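Side-chain contacts in invasion-associated protein (Mycobacterium tuberculosis, PDB 4LJ1), which probably binds peptidoglycan through an NlpC/p60 domain that has lost catalytic activity: residues V44-D47 / Q53-Y56; M107-V110 / V116-V119. All blocks are in the same frame, centred on the assembly; numbering follows the deposited sequence.

Interaction 1 (V44-D47 / Q53-Y56)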
ATOM      1  N   VAL A  44      -7.380   1.614  17.579  1.00  8.34           N
ATOM      2  CA  VAL A  44      -6.260   0.797  17.140  1.00  7.63           C
ATOM      3  C   VAL A  44      -6.516   0.383  15.688  1.00  7.01           C
ATOM      4  O   VAL A  44      -7.430  -0.378  15.400  1.00  9.19           O
ATOM      5  CB  VAL A  44      -6.066  -0.443  18.054  1.00  8.00           C
ATOM      6  CG1 VAL A  44      -4.886  -1.276  17.573  1.00  9.89           C
ATOM      7  CG2 VAL A  44      -5.890  -0.042  19.515  1.00 11.46           C
ATOM      8  N   GLY A  45      -5.689   0.856  14.769  1.00  6.75           N
ATOM      9  CA  GLY A  45      -5.923   0.579  13.383  1.00  6.59           C
ATOM     10  C   GLY A  45      -4.782   1.016  12.487  1.00  5.54           C
ATOM     11  O   GLY A  45      -3.622   1.155  12.890  1.00  6.55           O
ATOM     12  N   PHE A  46      -5.148   1.215  11.210  1.00  6.20           N
ATOM     13  CA  PHE A  46      -4.196   1.625  10.154  1.00  6.00           C
ATOM     14  C   PHE A  46      -4.746   2.792   9.352  1.00  6.42           C
ATOM     15  O   PHE A  46      -5.943   2.862   9.121  1.00  6.92           O
ATOM     16  CB  PHE A  46      -4.006   0.497   9.125  1.00  6.98           C
ATOM     17  CG  PHE A  46      -3.131  -0.657   9.585  1.00  6.59           C
ATOM     18  CD1 PHE A  46      -1.748  -0.509   9.668  1.00  6.91           C
ATOM     19  CD2 PHE A  46      -3.684  -1.890   9.841  1.00  7.49           C
ATOM     20  CE1 PHE A  46      -0.950  -1.568  10.031  1.00  7.59           C
ATOM     21  CE2 PHE A  46      -2.869  -2.945  10.202  1.00  8.06           C
ATOM     22  CZ  PHE A  46      -1.506  -2.780  10.281  1.00  8.19           C
ATOM     23  N   ASP A  47      -3.824   3.629   8.877  1.00  6.26           N
ATOM     24  CA  ASP A  47      -4.102   4.392   7.672  1.00  7.09           C
ATOM     25  C   ASP A  47      -3.432   3.686   6.483  1.00  6.16           C
ATOM     26  O   ASP A  47      -2.787   2.645   6.636  1.00  6.24           O
ATOM     27  CB  ASP A  47      -3.739   5.866   7.797  1.00  7.76           C
ATOM     28  CG  ASP A  47      -2.267   6.146   7.929  1.00  7.67           C
ATOM     29  OD1 ASP A  47      -1.433   5.220   7.899  1.00  8.05           O
ATOM     30  OD2 ASP A  47      -1.934   7.336   8.122  1.00 11.78           O
ATOM     31  N   GLN A  53       3.389   0.012   4.992  1.00  7.33           N
ATOM     32  CA  GLN A  53       4.641  -0.177   5.763  1.00  8.08           C
ATOM     33  C   GLN A  53       4.660  -1.524   6.473  1.00  7.71           C
ATOM     34  O   GLN A  53       5.662  -2.225   6.443  1.00  8.60           O
ATOM     35  CB  GLN A  53       4.840   0.926   6.796  1.00  9.01           C
ATOM     36  CG  GLN A  53       5.228   2.284   6.250  1.00  9.30           C
ATOM     37  CD  GLN A  53       5.549   3.266   7.361  1.00 11.08           C
ATOM     38  OE1 GLN A  53       4.989   3.179   8.455  1.00 12.78           O
ATOM     39  NE2 GLN A  53       6.482   4.189   7.112  1.00 12.68           N
ATOM     40  N   TYR A  54       3.547  -1.874   7.101  1.00  7.41           N
ATOM     41  CA  TYR A  54       3.473  -3.156   7.793  1.00  7.35           C
ATOM     42  C   TYR A  54       3.715  -4.308   6.821  1.00  7.37           C
ATOM     43  O   TYR A  54       4.504  -5.225   7.073  1.00  8.76           O
ATOM     44  CB  TYR A  54       2.101  -3.319   8.473  1.00  8.42           C
ATOM     45  CG  TYR A  54       1.951  -4.665   9.151  1.00  8.02           C
ATOM     46  CD1 TYR A  54       2.694  -4.972  10.283  1.00  8.44           C
ATOM     47  CD2 TYR A  54       1.136  -5.672   8.602  1.00  9.23           C
ATOM     48  CE1 TYR A  54       2.605  -6.220  10.875  1.00  9.94           C
ATOM     49  CE2 TYR A  54       1.054  -6.936   9.181  1.00 11.33           C
ATOM     50  CZ  TYR A  54       1.783  -7.193  10.327  1.00 10.56           C
ATOM     51  OH  TYR A  54       1.723  -8.439  10.924  1.00 14.91           O
ATOM     52  N   ALA A  55       3.022  -4.283   5.688  1.00  7.02           N
ATOM     53  CA  ALA A  55       3.129  -5.371   4.729  1.00  7.94           C
ATOM     54  C   ALA A  55       4.570  -5.512   4.242  1.00  7.79           C
ATOM     55  O   ALA A  55       5.145  -6.619   4.274  1.00  8.54           O
ATOM     56  CB  ALA A  55       2.153  -5.178   3.559  1.00  8.10           C
ATOM     57  N   TYR A  56       5.160  -4.415   3.787  1.00  7.84           N
ATOM     58  CA  TYR A  56       6.488  -4.466   3.167  1.00  7.99           C
ATOM     59  C   TYR A  56       7.623  -4.693   4.163  1.00  8.40           C
ATOM     60  O   TYR A  56       8.714  -5.087   3.743  1.00  9.59           O
ATOM     61  CB  TYR A  56       6.741  -3.267   2.217  1.00  9.16           C
ATOM     62  CG  TYR A  56       6.468  -3.681   0.781  1.00 10.20           C
ATOM     63  CD1 TYR A  56       7.350  -4.565   0.151  1.00 10.89           C
ATOM     64  CD2 TYR A  56       5.333  -3.275   0.070  1.00  9.84           C
ATOM     65  CE1 TYR A  56       7.107  -5.030  -1.130  1.00 11.51           C
ATOM     66  CE2 TYR A  56       5.087  -3.747  -1.228  1.00 10.11           C
ATOM     67  CZ  TYR A  56       5.983  -4.614  -1.818  1.00 10.37           C
ATOM     68  OH  TYR A  56       5.751  -5.099  -3.094  1.00 12.29           O
TER

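Interaction 2 (M107-V110 / V116-V119)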
ATOM      1  N   MET A 107      -7.145  -4.930  -5.246  1.00  7.98           N
ATOM      2  CA  MET A 107      -6.187  -4.254  -4.400  1.00  7.51           C
ATOM      3  C   MET A 107      -6.568  -4.385  -2.943  1.00  7.38           C
ATOM      4  O   MET A 107      -7.728  -4.533  -2.607  1.00  8.12           O
ATOM      5  CB  MET A 107      -6.075  -2.779  -4.776  1.00  7.57           C
ATOM      6  CG  MET A 107      -7.316  -1.930  -4.603  1.00  8.42           C
ATOM      7  SD  MET A 107      -7.058  -0.257  -5.251  1.00  9.10           S
ATOM      8  CE  MET A 107      -8.652   0.471  -4.817  1.00  9.49           C
ATOM      9  N   LEU A 108      -5.575  -4.280  -2.066  1.00  7.16           N
ATOM     10  CA  LEU A 108      -5.767  -4.198  -0.626  1.00  7.13           C
ATOM     11  C   LEU A 108      -5.627  -2.717  -0.247  1.00  6.49           C
ATOM     12  O   LEU A 108      -4.593  -2.110  -0.501  1.00  7.38           O
ATOM     13  CB  LEU A 108      -4.711  -5.040   0.099  1.00  7.39           C
ATOM     14  CG  LEU A 108      -4.877  -5.122   1.609  1.00  8.02           C
ATOM     15  CD1 LEU A 108      -6.102  -5.925   1.998  1.00  9.74           C
ATOM     16  CD2 LEU A 108      -3.615  -5.688   2.262  1.00 10.15           C
ATOM     17  N   GLU A 109      -6.688  -2.172   0.338  1.00  7.60           N
ATOM     18  CA  GLU A 109      -6.760  -0.778   0.693  1.00  8.36           C
ATOM     19  C   GLU A 109      -7.272  -0.603   2.108  1.00  7.85           C
ATOM     20  O   GLU A 109      -7.720  -1.551   2.746  1.00  8.11           O
ATOM     21  CB  GLU A 109      -7.685  -0.027  -0.274  1.00 10.49           C
ATOM     22  CG  GLU A 109      -9.124  -0.481  -0.175  1.00 11.30           C
ATOM     23  CD  GLU A 109     -10.070   0.433  -0.890  1.00 14.77           C
ATOM     24  OE1 GLU A 109      -9.664   1.549  -1.281  1.00 18.41           O
ATOM     25  OE2 GLU A 109     -11.243   0.081  -0.967  1.00 18.47           O
ATOM     26  N   VAL A 110      -7.237   0.626   2.595  1.00  8.59           N
ATOM     27  CA  VAL A 110      -7.921   0.969   3.833  1.00  7.90           C
ATOM     28  C   VAL A 110      -9.092   1.861   3.482  1.00  9.37           C
ATOM     29  O   VAL A 110      -8.910   2.981   3.024  1.00 11.14           O
ATOM     30  CB  VAL A 110      -7.001   1.643   4.869  1.00  8.76           C
ATOM     31  CG1 VAL A 110      -7.754   1.791   6.183  1.00 11.07           C
ATOM     32  CG2 VAL A 110      -5.733   0.840   5.072  1.00 10.17           C
ATOM     33  N   VAL A 116     -10.114  -5.902   0.757  1.00  8.72           N
ATOM     34  CA  VAL A 116      -9.850  -6.146  -0.646  1.00  8.43           C
ATOM     35  C   VAL A 116     -10.994  -5.534  -1.451  1.00  9.09           C
ATOM     36  O   VAL A 116     -12.164  -5.698  -1.120  1.00 10.92           O
ATOM     37  CB  VAL A 116      -9.740  -7.652  -0.937  1.00  9.35           C
ATOM     38  CG1 VAL A 116      -9.591  -7.911  -2.428  1.00  9.72           C
ATOM     39  CG2 VAL A 116      -8.593  -8.291  -0.147  1.00 11.64           C
ATOM     40  N   SER A 117     -10.648  -4.828  -2.521  1.00  8.79           N
ATOM     41  CA  SER A 117     -11.621  -4.146  -3.392  0.50 10.09           C
ATOM     42  C   SER A 117     -11.122  -4.189  -4.824  1.00  8.25           C
ATOM     43  O   SER A 117      -9.928  -4.187  -5.045  1.00  8.39           O
ATOM     44  CB  SER A 117     -11.712  -2.664  -3.054  0.50 12.22           C
ATOM     45  OG  SER A 117     -11.942  -2.396  -1.697  0.50 14.42           O
ATOM     46  N   PRO A 118     -12.006  -4.144  -5.825  1.00  9.17           N
ATOM     47  CA  PRO A 118     -11.513  -4.001  -7.194  1.00  9.65           C
ATOM     48  C   PRO A 118     -10.746  -2.691  -7.351  1.00 10.20           C
ATOM     49  O   PRO A 118     -11.099  -1.684  -6.745  1.00  9.53           O
ATOM     50  CB  PRO A 118     -12.807  -3.991  -8.018  1.00 12.01           C
ATOM     51  CG  PRO A 118     -13.784  -4.749  -7.198  1.00 13.08           C
ATOM     52  CD  PRO A 118     -13.444  -4.437  -5.780  1.00 10.48           C
ATOM     53  N   VAL A 119      -9.699  -2.709  -8.165  1.00  9.54           N
ATOM     54  CA  VAL A 119      -8.966  -1.494  -8.456  1.00  8.99           C
ATOM     55  C   VAL A 119      -9.905  -0.450  -9.072  1.00 10.00           C
ATOM     56  O   VAL A 119     -10.751  -0.795  -9.931  1.00 10.85           O
ATOM     57  CB  VAL A 119      -7.807  -1.771  -9.419  1.00  9.38           C
ATOM     58  CG1 VAL A 119      -7.125  -0.478  -9.847  1.00 11.39           C
ATOM     59  CG2 VAL A 119      -6.819  -2.751  -8.805  1.00  9.27           C
TER

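Interaction 1 (V44-D47 / Q53-Y56)
Phe46 and Tyr54 are the two side chains that meet here, and the contact is small and wholly apolar. Phe46 leads with one corner of its ring: CE1 lies 3.8 Å from Tyr54 CB, and Phe46 CZ is 4.1 Å from Tyr54 CG. The touch therefore falls on the root of the tyrosine, far from its hydroxyl. The two rings are inclined to each other, with planes at 46° and centroids 6.0 Å apart, a slanted arrangement that is neither a parallel stack nor a T-shape. Phe46 CG stands opposite its carbonyl carbon (chi1 -76°), swinging the ring off the extended backbone toward the helix.

In sequence the two residues are joined by the start of helix 48-57, which in catalytic NlpC/p60 enzymes, as in other papain-like folds, carries the cysteine nucleophile near its N terminus. Asp47 is the N-cap, its OD1 accepting from Gly50 N and also pairing with Arg65. A short, charged residue suits that place, where unbonded helix N-H groups collect.

A large flat hydrocarbon suits Phe46, which is buried and also rests on Gln18, Val21 and Pro33. Tyr54 is more open, and its ring makes a cation-pi contact with Arg14, whose NH2 also donates to Tyr54 O.

Interaction 2 (M107-V110 / V116-V119)
Two nearly straight backbone bonds pair Met107 with Ser117: Met107 N donates to Ser117 O at 2.9 Å, and Ser117 N returns to Met107 O at 2.9 Å. In the serine conformer described, a side-chain bond is added, Ser117 OG giving its proton to Glu109 OE2 at 2.7 Å. The hydroxyl reaches the anti side of that oxygen, 34° out of the carboxylate plane; since Ser117 has a second conformer, this bond may not always be present. Glu109 is held elsewhere too, OE1 by a salt bridge to Arg120 and OE2 by Gln115 NE2, so a carboxylate, with several acceptor positions, fits the spot.

Next along the hairpin, Leu108 and Val116 form a non-hydrogen-bonded pair. Their side chains meet at about a right angle, Leu108 CD1 to Val116 CG2 4.1 Å, while Val116 CA makes a CA-H...O contact with Met107 O.

On the face bearing Met107 and Ser117, Met107 CG is set between backbone N and carbonyl carbon, and from there the extended chain brings SD to Val119 CA, 3.9 Å away. Val119 CG2 packs on Met107 CB at 4.1 Å. A long, unbranched thioether suits this buried site, which also touches Ile88, Tyr90 and Ala99.

Segments 107-110 and 116-118 run 115° apart, yet pair as an antiparallel hairpin at one edge of the NlpC/p60 domain's sheet, 114-118 outermost.

From the N terminus, helix 5-16 comes first, and the small strands 34-35 and 44-45 lead into interaction 1, which folds the approach to helix 48-57 back on a later turn of the same helix, with five helical residues between the two segments. The chain then passes through strands 87-90 and 97-103 before interaction 2 closes a tight hairpin. The two loops are in series, neither nested nor crossed, with centres about 14 Å apart. They nevertheless touch: Val110 CG1 lies 3.6 Å from Phe46 O, and Val110 CG2 meets Asp47 O. Leu51, on helix 48-57, packs on Leu108 and Val110, tying helix to sheet.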